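Local coordinates for transcriptional activator PlcR protein (Bacillus thuringiensis, PDB 3U3W) that activates transcription of virulence genes as a quorum-sensing regulator, binding DNA through a helix-turn-helix domain and the signal peptide PapR through a tetratricopeptide-repeat domain, at residues 161-166 with 176-181. Residues are numbered along the deposited sequence; the frame is centred on the assembly and turned at random.
Sequences IANIYA and DLFEQI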
loop_
_atom_site.group_PDB
_atom_site.type_symbol
_atom_site.label_atom_id
_atom_site.label_comp_id
_atom_site.label_asym_id
_atom_site.label_seq_id
_atom_site.Cartn_x
_atom_site.Cartn_y
_atom_site.Cartn_z
ATOM N N ILE A 161 -22.166 -7.624 -1.139
ATOM C CA ILE A 161 -23.393 -8.038 -1.797
ATOM C C ILE A 161 -23.186 -9.308 -2.634
ATOM O O ILE A 161 -23.964 -10.252 -2.539
ATOM C CB ILE A 161 -23.970 -6.908 -2.670
ATOM C CG1 ILE A 161 -24.489 -5.764 -1.790
ATOM C CG2 ILE A 161 -25.073 -7.453 -3.562
ATOM C CD1 ILE A 161 -24.832 -4.475 -2.547
ATOM N N ALA A 162 -22.122 -9.341 -3.437
ATOM C CA ALA A 162 -21.854 -10.503 -4.289
ATOM C C ALA A 162 -21.560 -11.786 -3.487
ATOM O O ALA A 162 -21.970 -12.880 -3.883
ATOM C CB ALA A 162 -20.718 -10.198 -5.245
ATOM N N ASN A 163 -20.847 -11.641 -2.366
ATOM C CA ASN A 163 -20.566 -12.751 -1.460
ATOM C C ASN A 163 -21.840 -13.357 -0.895
ATOM O O ASN A 163 -21.931 -14.560 -0.697
ATOM C CB ASN A 163 -19.712 -12.286 -0.265
ATOM C CG ASN A 163 -18.240 -12.074 -0.623
ATOM O OD1 ASN A 163 -17.780 -12.476 -1.685
ATOM N ND2 ASN A 163 -17.499 -11.452 0.281
ATOM N N ILE A 164 -22.806 -12.499 -0.596
ATOM C CA ILE A 164 -24.009 -12.932 0.092
ATOM C C ILE A 164 -24.957 -13.652 -0.870
ATOM O O ILE A 164 -25.496 -14.704 -0.524
ATOM C CB ILE A 164 -24.699 -11.763 0.813
ATOM C CG1 ILE A 164 -23.778 -11.235 1.918
ATOM C CG2 ILE A 164 -26.052 -12.209 1.389
ATOM C CD1 ILE A 164 -24.254 -9.954 2.549
ATOM N N TYR A 165 -25.133 -13.099 -2.070
ATOM C CA TYR A 165 -25.812 -13.817 -3.158
ATOM C C TYR A 165 -25.172 -15.188 -3.324
ATOM O O TYR A 165 -25.859 -16.214 -3.396
ATOM C CB TYR A 165 -25.689 -13.062 -4.484
ATOM C CG TYR A 165 -26.698 -11.955 -4.697
ATOM C CD1 TYR A 165 -28.036 -12.143 -4.395
ATOM C CD2 TYR A 165 -26.304 -10.714 -5.213
ATOM C CE1 TYR A 165 -28.969 -11.126 -4.589
ATOM C CE2 TYR A 165 -27.222 -9.693 -5.414
ATOM C CZ TYR A 165 -28.560 -9.908 -5.101
ATOM O OH TYR A 165 -29.494 -8.911 -5.299
ATOM N N ALA A 166 -23.845 -15.216 -3.361
ATOM C CA ALA A 166 -23.168 -16.456 -3.712
ATOM C C ALA A 166 -23.322 -17.537 -2.649
ATOM O O ALA A 166 -23.472 -18.710 -2.965
ATOM C CB ALA A 166 -21.692 -16.213 -4.054
ATOM N N ASP A 176 -22.019 -12.820 -11.720
ATOM C CA ASP A 176 -22.169 -11.652 -12.576
ATOM C C ASP A 176 -21.766 -10.357 -11.868
ATOM O O ASP A 176 -21.250 -9.443 -12.502
ATOM C CB ASP A 176 -23.599 -11.558 -13.141
ATOM C CG ASP A 176 -23.827 -12.479 -14.350
ATOM O OD1 ASP A 176 -22.889 -12.680 -15.165
ATOM O OD2 ASP A 176 -24.957 -12.998 -14.491
ATOM N N LEU A 177 -21.993 -10.278 -10.557
ATOM C CA LEU A 177 -21.610 -9.103 -9.787
ATOM C C LEU A 177 -20.086 -9.038 -9.594
ATOM O O LEU A 177 -19.484 -7.969 -9.699
ATOM C CB LEU A 177 -22.365 -9.022 -8.456
ATOM C CG LEU A 177 -22.047 -7.767 -7.626
ATOM C CD1 LEU A 177 -21.928 -6.496 -8.488
ATOM C CD2 LEU A 177 -23.047 -7.543 -6.485
ATOM N N PHE A 178 -19.462 -10.186 -9.350
ATOM C CA PHE A 178 -18.005 -10.252 -9.305
ATOM C C PHE A 178 -17.374 -9.762 -10.608
ATOM O O PHE A 178 -16.445 -8.939 -10.594
ATOM C CB PHE A 178 -17.531 -11.672 -8.983
ATOM C CG PHE A 178 -17.768 -12.059 -7.560
ATOM C CD1 PHE A 178 -17.349 -11.217 -6.521
ATOM C CD2 PHE A 178 -18.424 -13.237 -7.242
ATOM C CE1 PHE A 178 -17.585 -11.546 -5.191
ATOM C CE2 PHE A 178 -18.656 -13.576 -5.915
ATOM C CZ PHE A 178 -18.229 -12.722 -4.886
ATOM N N GLU A 179 -17.877 -10.261 -11.736
ATOM C CA GLU A 179 -17.379 -9.816 -13.029
ATOM C C GLU A 179 -17.548 -8.306 -13.203
ATOM O O GLU A 179 -16.661 -7.656 -13.730
ATOM C CB GLU A 179 -18.049 -10.570 -14.173
ATOM C CG GLU A 179 -17.736 -12.058 -14.204
ATOM C CD GLU A 179 -18.397 -12.749 -15.386
ATOM O OE1 GLU A 179 -19.251 -12.113 -16.036
ATOM O OE2 GLU A 179 -18.052 -13.917 -15.673
ATOM N N GLN A 180 -18.667 -7.740 -12.760
ATOM C CA GLN A 180 -18.843 -6.287 -12.860
ATOM C C GLN A 180 -17.811 -5.528 -12.037
ATOM O O GLN A 180 -17.343 -4.477 -12.466
ATOM C CB GLN A 180 -20.222 -5.842 -12.392
ATOM C CG GLN A 180 -21.335 -5.867 -13.406
ATOM C CD GLN A 180 -22.679 -5.623 -12.728
ATOM O OE1 GLN A 180 -23.576 -6.472 -12.781
ATOM N NE2 GLN A 180 -22.810 -4.473 -12.053
ATOM N N ILE A 181 -17.493 -6.037 -10.843
ATOM C CA ILE A 181 -16.493 -5.399 -9.970
ATOM C C ILE A 181 -15.099 -5.401 -10.598
ATOM O O ILE A 181 -14.419 -4.370 -10.628
ATOM C CB ILE A 181 -16.441 -6.030 -8.542
ATOM C CG1 ILE A 181 -17.771 -5.837 -7.820
ATOM C CG2 ILE A 181 -15.299 -5.421 -7.717
ATOM C CD1 ILE A 181 -18.042 -6.852 -6.730
#
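I161 meets L177 through one branch: I161 CG2 lies 3.6 Å from L177 CD2, the two chains passing at a slant. That methyl is set anti to the backbone N, whereas the longer CG1 arm lies beside the backbone N; while the CG2 branch of this beta-branched residue meets L177, the same side chain also packs on L138 of helix 131-143. A162 follows at the closest point of the backbones, where A162 CA is 5.7 Å from L177 CA. A single methyl fits here, for A162 CB is wedged between L177 CG, at 3.7 Å, and the ring of F178. It stands over one face of that ring in a CH-pi contact, A162 CB being 3.6 Å from the F178 centroid and 20° off the ring normal, displaced toward the rim near CE1. N163 reaches the same ring at its edge. N163 OD1 lies in the ring plane, 3.2 Å from F178 CZ, where the weakly positive aromatic hydrogens probably favour an oxygen; amide and ring planes are 51° apart. N163 ND2 makes a weak hydrogen bond to the backbone of the bound peptide, so this residue also touches the ligand. One turn beyond A162, A166 CB approaches F178 CE2 more loosely at 4.4 Å, and its small side chain also packs against an aromatic residue of the peptide. F178 itself rests on N201 of helix 192-208. Segments 161-166 and 176-181 run nearly antiparallel, their axes 160° apart in direction and 9.3 Å at closest approach; their helices, 153-167 and 171-187, form a helical hairpin characteristic of the tetratricopeptide-repeat domain of RNPP regulators, here beside the signal-peptide site.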